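Local coordinates for protein lipid II:glycine glycyltransferase (Staphylococcus aureus, PDB 6SNR) that probably attaches the first glycine of the pentaglycine interpeptide bridge to the lysine of membrane-bound lipid II, using glycyl-tRNA as donor, in peptidoglycan synthesis, at residues A240-E245 / E285-D290; A254-K259 / E264-K269. All coordinates share one frame; numbering follows the deposited sequence.

Contact 1 of 2, residues A240-E245 / E285-D290; sequences AKVNQE and EDLKRD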
ATOM      1  N   ALA A 240      -0.204 -29.265 -15.182  1.00 29.49           N
ATOM      2  CA  ALA A 240      -1.597 -29.515 -15.546  1.00 30.09           C
ATOM      3  C   ALA A 240      -2.093 -28.613 -16.658  1.00 27.50           C
ATOM      4  O   ALA A 240      -2.813 -29.069 -17.546  1.00 31.29           O
ATOM      5  CB  ALA A 240      -2.492 -29.385 -14.312  1.00 32.04           C
ATOM      6  N   LYS A 241      -1.734 -27.325 -16.608  1.00 27.11           N
ATOM      7  CA  LYS A 241      -2.071 -26.388 -17.655  1.00 28.95           C
ATOM      8  C   LYS A 241      -1.435 -26.858 -18.993  1.00 25.62           C
ATOM      9  O   LYS A 241      -2.078 -26.764 -20.015  1.00 26.02           O
ATOM     10  CB  LYS A 241      -1.579 -24.981 -17.284  1.00 33.22           C
ATOM     11  CG  LYS A 241      -1.792 -23.866 -18.301  1.00 37.92           C
ATOM     12  CD  LYS A 241      -1.372 -22.482 -17.770  1.00 41.77           C
ATOM     13  CE  LYS A 241       0.110 -22.420 -17.360  1.00 43.36           C
ATOM     14  NZ  LYS A 241       0.782 -21.101 -17.578  1.00 41.43           N
ATOM     15  N   VAL A 242      -0.179 -27.311 -18.959  1.00 26.73           N
ATOM     16  CA  VAL A 242       0.504 -27.730 -20.196  1.00 25.38           C
ATOM     17  C   VAL A 242      -0.195 -28.962 -20.770  1.00 25.62           C
ATOM     18  O   VAL A 242      -0.440 -29.023 -21.957  1.00 25.71           O
ATOM     19  CB  VAL A 242       2.012 -27.966 -19.975  1.00 26.56           C
ATOM     20  CG1 VAL A 242       2.653 -28.624 -21.215  1.00 26.64           C
ATOM     21  CG2 VAL A 242       2.710 -26.660 -19.658  1.00 28.19           C
ATOM     22  N   ASN A 243      -0.565 -29.904 -19.917  1.00 25.42           N
ATOM     23  CA  ASN A 243      -1.261 -31.114 -20.363  1.00 28.21           C
ATOM     24  C   ASN A 243      -2.569 -30.773 -21.059  1.00 29.01           C
ATOM     25  O   ASN A 243      -2.931 -31.374 -22.079  1.00 27.67           O
ATOM     26  CB  ASN A 243      -1.502 -32.061 -19.192  1.00 28.95           C
ATOM     27  CG  ASN A 243      -0.244 -32.753 -18.735  1.00 29.91           C
ATOM     28  OD1 ASN A 243       0.704 -32.887 -19.507  1.00 29.43           O
ATOM     29  ND2 ASN A 243      -0.205 -33.178 -17.468  1.00 30.74           N
ATOM     30  N   GLN A 244      -3.289 -29.799 -20.505  1.00 31.58           N
ATOM     31  CA  GLN A 244      -4.528 -29.356 -21.124  1.00 31.32           C
ATOM     32  C   GLN A 244      -4.256 -28.709 -22.475  1.00 29.55           C
ATOM     33  O   GLN A 244      -4.972 -28.985 -23.423  1.00 30.61           O
ATOM     34  CB  GLN A 244      -5.330 -28.408 -20.193  1.00 38.44           C
ATOM     35  CG  GLN A 244      -6.538 -27.737 -20.852  1.00 43.43           C
ATOM     36  CD  GLN A 244      -7.750 -28.649 -20.980  1.00 48.14           C
ATOM     37  OE1 GLN A 244      -8.385 -28.988 -19.985  1.00 57.33           O
ATOM     38  NE2 GLN A 244      -8.086 -29.033 -22.211  1.00 51.94           N
ATOM     39  N   GLU A 245      -3.225 -27.870 -22.566  1.00 27.11           N
ATOM     40  CA  GLU A 245      -2.841 -27.221 -23.832  1.00 27.95           C
ATOM     41  C   GLU A 245      -2.471 -28.287 -24.857  1.00 27.39           C
ATOM     42  O   GLU A 245      -2.872 -28.177 -26.017  1.00 24.20           O
ATOM     43  CB  GLU A 245      -1.686 -26.213 -23.649  1.00 31.74           C
ATOM     44  CG  GLU A 245      -2.100 -24.904 -22.957  1.00 38.01           C
ATOM     45  CD  GLU A 245      -0.947 -23.928 -22.700  1.00 42.77           C
ATOM     46  OE1 GLU A 245       0.077 -23.990 -23.412  1.00 47.37           O
ATOM     47  OE2 GLU A 245      -1.070 -23.068 -21.780  1.00 46.83           O
ATOM     48  N   GLU A 285       6.090 -29.869 -24.732  1.00 19.50           N
ATOM     49  CA  GLU A 285       6.706 -31.014 -24.094  1.00 19.78           C
ATOM     50  C   GLU A 285       8.067 -30.688 -23.425  1.00 19.84           C
ATOM     51  O   GLU A 285       8.379 -31.201 -22.352  1.00 21.88           O
ATOM     52  CB  GLU A 285       6.764 -32.221 -25.065  1.00 21.67           C
ATOM     53  CG  GLU A 285       7.120 -33.512 -24.321  1.00 23.60           C
ATOM     54  CD  GLU A 285       5.952 -34.204 -23.620  1.00 25.46           C
ATOM     55  OE1 GLU A 285       4.804 -33.712 -23.700  1.00 27.59           O
ATOM     56  OE2 GLU A 285       6.190 -35.237 -22.943  1.00 27.01           O
ATOM     57  N   ASP A 286       8.850 -29.838 -24.069  1.00 19.18           N
ATOM     58  CA  ASP A 286      10.108 -29.382 -23.543  1.00 19.98           C
ATOM     59  C   ASP A 286       9.839 -28.615 -22.233  1.00 23.00           C
ATOM     60  O   ASP A 286      10.552 -28.797 -21.244  1.00 22.70           O
ATOM     61  CB  ASP A 286      10.814 -28.433 -24.502  1.00 21.92           C
ATOM     62  CG  ASP A 286      11.383 -29.124 -25.740  1.00 22.94           C
ATOM     63  OD1 ASP A 286      11.580 -30.349 -25.733  1.00 23.53           O
ATOM     64  OD2 ASP A 286      11.659 -28.385 -26.697  1.00 23.03           O
ATOM     65  N   LEU A 287       8.804 -27.792 -22.238  1.00 22.47           N
ATOM     66  CA  LEU A 287       8.453 -27.025 -21.014  1.00 23.72           C
ATOM     67  C   LEU A 287       8.038 -27.953 -19.880  1.00 23.61           C
ATOM     68  O   LEU A 287       8.380 -27.731 -18.727  1.00 23.06           O
ATOM     69  CB  LEU A 287       7.324 -26.035 -21.299  1.00 23.96           C
ATOM     70  CG  LEU A 287       6.755 -25.214 -20.134  1.00 26.19           C
ATOM     71  CD1 LEU A 287       7.886 -24.435 -19.503  1.00 27.89           C
ATOM     72  CD2 LEU A 287       5.672 -24.301 -20.674  1.00 26.47           C
ATOM     73  N   LYS A 288       7.297 -29.002 -20.201  1.00 23.33           N
ATOM     74  CA  LYS A 288       6.858 -29.968 -19.211  1.00 23.17           C
ATOM     75  C   LYS A 288       8.080 -30.573 -18.522  1.00 23.44           C
ATOM     76  O   LYS A 288       8.145 -30.648 -17.292  1.00 23.77           O
ATOM     77  CB  LYS A 288       6.000 -31.052 -19.853  1.00 25.17           C
ATOM     78  CG  LYS A 288       5.422 -32.043 -18.884  1.00 25.67           C
ATOM     79  CD  LYS A 288       4.228 -32.772 -19.509  1.00 26.31           C
ATOM     80  CE  LYS A 288       3.916 -34.046 -18.733  1.00 27.34           C
ATOM     81  NZ  LYS A 288       2.795 -34.783 -19.358  1.00 28.35           N
ATOM     82  N   ARG A 289       9.105 -30.916 -19.305  1.00 21.67           N
ATOM     83  CA  ARG A 289      10.359 -31.420 -18.729  1.00 21.98           C
ATOM     84  C   ARG A 289      11.003 -30.415 -17.751  1.00 22.41           C
ATOM     85  O   ARG A 289      11.500 -30.797 -16.701  1.00 23.85           O
ATOM     86  CB  ARG A 289      11.408 -31.767 -19.809  1.00 24.09           C
ATOM     87  CG  ARG A 289      11.043 -32.921 -20.743  1.00 23.32           C
ATOM     88  CD  ARG A 289      11.048 -34.273 -20.048  1.00 25.51           C
ATOM     89  NE  ARG A 289       9.762 -34.576 -19.410  1.00 25.34           N
ATOM     90  CZ  ARG A 289       8.657 -34.937 -20.063  1.00 24.04           C
ATOM     91  NH1 ARG A 289       8.653 -35.037 -21.391  1.00 24.93           N
ATOM     92  NH2 ARG A 289       7.524 -35.178 -19.384  1.00 24.18           N
ATOM     93  N   ASP A 290      11.029 -29.155 -18.152  1.00 23.30           N
ATOM     94  CA  ASP A 290      11.679 -28.098 -17.351  1.00 23.44           C
ATOM     95  C   ASP A 290      10.904 -27.909 -16.036  1.00 24.99           C
ATOM     96  O   ASP A 290      11.520 -27.785 -14.958  1.00 25.01           O
ATOM     97  CB  ASP A 290      11.756 -26.780 -18.130  1.00 24.35           C
ATOM     98  CG  ASP A 290      12.595 -26.857 -19.401  1.00 25.59           C
ATOM     99  OD1 ASP A 290      13.410 -27.785 -19.569  1.00 27.34           O
ATOM    100  OD2 ASP A 290      12.486 -25.911 -20.214  1.00 26.43           O
TER
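Lys288 reaches across to Asn243 and gives a hydrogen bond from NZ to the amide oxygen OD1, at 2.8 Å. The lysine CG lies anti to the backbone N (chi1 -176°), and the chain runs on extended to its ammonium end. The chain meets the Asn243 side chain at about a right angle. Its methylenes pass close as well, with Lys288 CE 3.5 Å from Asn243 OD1. The C=O...N angle is 128°, and NZ sits a little off the carbonyl plane, tilted by 17°. The two segments belong to the antiparallel helical hairpin of this FemABX protein, a coiled-coil-like arm as in FemA, made by helices 235-262 and 267-297. The axes of the two short segments approach to 9.9 Å. Beside the polar pair, the buried Val242 points toward the partner helix. Val242 CG2 touches Leu287 CD2 at 3.9 Å, an apolar methyl-to-methyl contact. Val242 also touches Asn284, one turn before Lys288. On the flank of helix 267-297, Arg289 NH1 forms a salt bridge with Glu285 OE2 at 2.9 Å. The carboxylate oxygen lies close to the guanidinium plane, whereas NH1 approaches from above the carboxylate plane. Arg289 NE has a second acidic partner in Glu292.

Contact 2 of 2, residues A254-K259 / E264-K269; sequences AKWQQK and EKQAKK
Gln266 meets Lys259 and Trp256 near the turn of the helical hairpin, the antiparallel two-helix arm of this FemABX protein. Segment 254-259 lies late in helix 235-262, and segment 264-269 leads into helix 267-297. Both Lys259 and Gln266 point toward the opposite segment, and their CA atoms are 6.9 Å apart.

The contacts across the turn are non-bonded touches, without a hydrogen bond or salt bridge between the segments. Lys259 CE comes 3.3 Å from Gln266 OE1, and the two side chains meet at a slant. The lysine chain is kinked (chi2 -96°, chi3 -100°), and the kinks bring its CE, rather than its NZ, nearest the amide. Gln266 runs out nearly straight and carries its amide to the lysine. Gln266 OE1 also lies 4.1 Å from Trp256 CZ3. The indole and amide planes are 57° apart. Trp256 also packs on Ala270, Met273 and Ile274 of helix 267-297.

The polar bonds lie within each side of the turn. Gln258 O accepts a hydrogen bond from Thr262 OG1. Glu264 OE2 has a long salt bridge to Lys265 NZ, at 3.7 Å. Glu264 OE2 also takes a weak hydrogen bond from Lys265 N, at 3.3 Å. Ala267 N donates to Glu264 O at 3.2 Å.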
ATOM      1  N   ALA A 254      -6.593 -32.560 -35.174  1.00 25.85           N
ATOM      2  CA  ALA A 254      -7.705 -33.410 -35.643  1.00 29.24           C
ATOM      3  C   ALA A 254      -8.670 -32.654 -36.551  1.00 28.74           C
ATOM      4  O   ALA A 254      -9.029 -33.153 -37.625  1.00 30.95           O
ATOM      5  CB  ALA A 254      -8.469 -34.007 -34.466  1.00 29.90           C
ATOM      6  N   LYS A 255      -9.078 -31.460 -36.126  1.00 30.51           N
ATOM      7  CA  LYS A 255     -10.018 -30.604 -36.873  1.00 30.84           C
ATOM      8  C   LYS A 255      -9.467 -30.199 -38.258  1.00 29.84           C
ATOM      9  O   LYS A 255     -10.164 -30.303 -39.260  1.00 27.81           O
ATOM     10  CB  LYS A 255     -10.368 -29.369 -36.027  1.00 33.85           C
ATOM     11  CG  LYS A 255     -11.199 -28.289 -36.713  1.00 35.72           C
ATOM     12  CD  LYS A 255     -11.234 -26.990 -35.903  1.00 39.21           C
ATOM     13  CE  LYS A 255      -9.912 -26.237 -35.972  1.00 42.42           C
ATOM     14  NZ  LYS A 255      -9.924 -24.934 -35.255  1.00 44.58           N
ATOM     15  N   TRP A 256      -8.222 -29.718 -38.316  1.00 26.40           N
ATOM     16  CA  TRP A 256      -7.599 -29.377 -39.605  1.00 25.92           C
ATOM     17  C   TRP A 256      -7.339 -30.597 -40.494  1.00 24.92           C
ATOM     18  O   TRP A 256      -7.411 -30.494 -41.708  1.00 25.14           O
ATOM     19  CB  TRP A 256      -6.285 -28.573 -39.395  1.00 27.77           C
ATOM     20  CG  TRP A 256      -6.524 -27.151 -38.989  1.00 29.12           C
ATOM     21  CD1 TRP A 256      -6.316 -26.604 -37.754  1.00 31.70           C
ATOM     22  CD2 TRP A 256      -7.063 -26.090 -39.811  1.00 32.78           C
ATOM     23  NE1 TRP A 256      -6.681 -25.272 -37.756  1.00 33.80           N
ATOM     24  CE2 TRP A 256      -7.123 -24.924 -39.004  1.00 33.45           C
ATOM     25  CE3 TRP A 256      -7.478 -26.007 -41.147  1.00 31.06           C
ATOM     26  CZ2 TRP A 256      -7.594 -23.692 -39.494  1.00 37.67           C
ATOM     27  CZ3 TRP A 256      -7.952 -24.762 -41.644  1.00 35.17           C
ATOM     28  CH2 TRP A 256      -7.999 -23.629 -40.810  1.00 33.78           C
ATOM     29  N   GLN A 257      -7.033 -31.752 -39.915  1.00 26.47           N
ATOM     30  CA  GLN A 257      -6.851 -32.971 -40.688  1.00 29.95           C
ATOM     31  C   GLN A 257      -8.158 -33.372 -41.369  1.00 31.40           C
ATOM     32  O   GLN A 257      -8.159 -33.867 -42.494  1.00 32.61           O
ATOM     33  CB  GLN A 257      -6.375 -34.120 -39.793  1.00 33.63           C
ATOM     34  CG  GLN A 257      -4.885 -34.105 -39.565  1.00 38.12           C
ATOM     35  CD  GLN A 257      -4.384 -35.435 -39.046  1.00 40.80           C
ATOM     36  OE1 GLN A 257      -4.849 -35.913 -38.021  1.00 44.62           O
ATOM     37  NE2 GLN A 257      -3.437 -36.024 -39.747  1.00 44.96           N
ATOM     38  N   GLN A 258      -9.261 -33.170 -40.658  1.00 31.99           N
ATOM     39  CA  GLN A 258     -10.574 -33.472 -41.208  1.00 36.29           C
ATOM     40  C   GLN A 258     -10.961 -32.501 -42.323  1.00 35.77           C
ATOM     41  O   GLN A 258     -11.564 -32.915 -43.304  1.00 36.61           O
ATOM     42  CB  GLN A 258     -11.624 -33.512 -40.097  1.00 39.35           C
ATOM     43  CG  GLN A 258     -11.487 -34.734 -39.202  1.00 44.17           C
ATOM     44  CD  GLN A 258     -11.529 -36.034 -39.984  1.00 49.80           C
ATOM     45  OE1 GLN A 258     -12.571 -36.408 -40.518  1.00 55.03           O
ATOM     46  NE2 GLN A 258     -10.385 -36.721 -40.077  1.00 52.14           N
ATOM     47  N   LYS A 259     -10.590 -31.228 -42.205  1.00 33.64           N
ATOM     48  CA  LYS A 259     -10.805 -30.276 -43.315  1.00 35.08           C
ATOM     49  C   LYS A 259      -9.951 -30.617 -44.539  1.00 31.56           C
ATOM     50  O   LYS A 259     -10.410 -30.548 -45.687  1.00 33.05           O
ATOM     51  CB  LYS A 259     -10.548 -28.835 -42.856  1.00 38.30           C
ATOM     52  CG  LYS A 259     -11.596 -28.312 -41.879  1.00 44.51           C
ATOM     53  CD  LYS A 259     -12.697 -27.502 -42.556  1.00 47.51           C
ATOM     54  CE  LYS A 259     -12.461 -26.000 -42.410  1.00 50.49           C
ATOM     55  NZ  LYS A 259     -12.753 -25.505 -41.027  1.00 49.85           N
ATOM     56  N   GLU A 264     -10.425 -29.926 -50.626  1.00 37.74           N
ATOM     57  CA  GLU A 264      -9.318 -29.675 -51.561  1.00 40.16           C
ATOM     58  C   GLU A 264      -8.695 -28.287 -51.460  1.00 36.60           C
ATOM     59  O   GLU A 264      -7.456 -28.153 -51.320  1.00 39.31           O
ATOM     60  CB  GLU A 264      -9.812 -29.910 -53.007  1.00 42.42           C
ATOM     61  CG  GLU A 264     -11.018 -29.082 -53.470  1.00 47.23           C
ATOM     62  CD  GLU A 264     -12.248 -29.169 -52.560  1.00 54.00           C
ATOM     63  OE1 GLU A 264     -12.769 -30.294 -52.346  1.00 57.92           O
ATOM     64  OE2 GLU A 264     -12.696 -28.107 -52.052  1.00 52.97           O
ATOM     65  N   LYS A 265      -9.571 -27.286 -51.472  1.00 35.34           N
ATOM     66  CA  LYS A 265      -9.215 -25.868 -51.564  1.00 37.88           C
ATOM     67  C   LYS A 265      -8.536 -25.401 -50.283  1.00 34.77           C
ATOM     68  O   LYS A 265      -7.801 -24.414 -50.298  1.00 35.34           O
ATOM     69  CB  LYS A 265     -10.470 -25.010 -51.750  1.00 41.34           C
ATOM     70  CG  LYS A 265     -11.154 -25.118 -53.098  1.00 47.18           C
ATOM     71  CD  LYS A 265     -12.317 -24.132 -53.168  1.00 49.29           C
ATOM     72  CE  LYS A 265     -13.077 -24.251 -54.474  1.00 52.44           C
ATOM     73  NZ  LYS A 265     -13.687 -25.604 -54.626  1.00 53.35           N
ATOM     74  N   GLN A 266      -8.818 -26.084 -49.172  1.00 29.65           N
ATOM     75  CA  GLN A 266      -8.298 -25.681 -47.877  1.00 32.15           C
ATOM     76  C   GLN A 266      -7.083 -26.492 -47.440  1.00 28.52           C
ATOM     77  O   GLN A 266      -6.544 -26.237 -46.340  1.00 24.79           O
ATOM     78  CB  GLN A 266      -9.392 -25.749 -46.798  1.00 33.64           C
ATOM     79  CG  GLN A 266     -10.541 -24.761 -47.036  1.00 40.15           C
ATOM     80  CD  GLN A 266     -11.282 -24.359 -45.761  1.00 46.11           C
ATOM     81  OE1 GLN A 266     -10.713 -24.364 -44.658  1.00 52.30           O
ATOM     82  NE2 GLN A 266     -12.549 -23.979 -45.911  1.00 51.89           N
ATOM     83  N   ALA A 267      -6.639 -27.435 -48.267  1.00 26.14           N
ATOM     84  CA  ALA A 267      -5.619 -28.400 -47.820  1.00 28.20           C
ATOM     85  C   ALA A 267      -4.272 -27.755 -47.526  1.00 28.04           C
ATOM     86  O   ALA A 267      -3.611 -28.126 -46.561  1.00 27.07           O
ATOM     87  CB  ALA A 267      -5.445 -29.532 -48.819  1.00 29.22           C
ATOM     88  N   LYS A 268      -3.849 -26.808 -48.358  1.00 27.08           N
ATOM     89  CA  LYS A 268      -2.548 -26.163 -48.165  1.00 25.88           C
ATOM     90  C   LYS A 268      -2.541 -25.379 -46.842  1.00 25.85           C
ATOM     91  O   LYS A 268      -1.602 -25.463 -46.033  1.00 26.30           O
ATOM     92  CB  LYS A 268      -2.265 -25.250 -49.361  1.00 28.74           C
ATOM     93  CG  LYS A 268      -0.833 -24.936 -49.654  1.00 34.20           C
ATOM     94  CD  LYS A 268      -0.721 -24.032 -50.889  1.00 33.88           C
ATOM     95  CE  LYS A 268      -0.915 -24.779 -52.208  1.00 34.31           C
ATOM     96  NZ  LYS A 268      -0.454 -23.970 -53.394  1.00 33.61           N
ATOM     97  N   LYS A 269      -3.614 -24.636 -46.588  1.00 25.18           N
ATOM     98  CA  LYS A 269      -3.787 -23.914 -45.321  1.00 21.80           C
ATOM     99  C   LYS A 269      -3.837 -24.825 -44.075  1.00 23.73           C
ATOM    100  O   LYS A 269      -3.259 -24.530 -43.028  1.00 23.11           O
ATOM    101  CB  LYS A 269      -5.092 -23.101 -45.341  1.00 24.64           C
TER

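In the fold
Both contacts join helix 235-262 to helix 267-297, and contact 2 is nested inside the chain loop closed by contact 1. Their centres are about 26 Å apart along the arm. Contact 1 lies nearer the body of the protein and is partly buried; its centre is about 36 Å from the centre of the chain. Contact 2, by the turn, is a surface contact, with its centre about 53 Å from the centre of the chain. The buried areas are similar, 189 and 197 Å². The chemistry differs more: contact 1 combines an apolar pair with a hydrogen bond between the helices, whereas contact 2 relies on non-bonded touches of long side chains. Neither is a deep core contact.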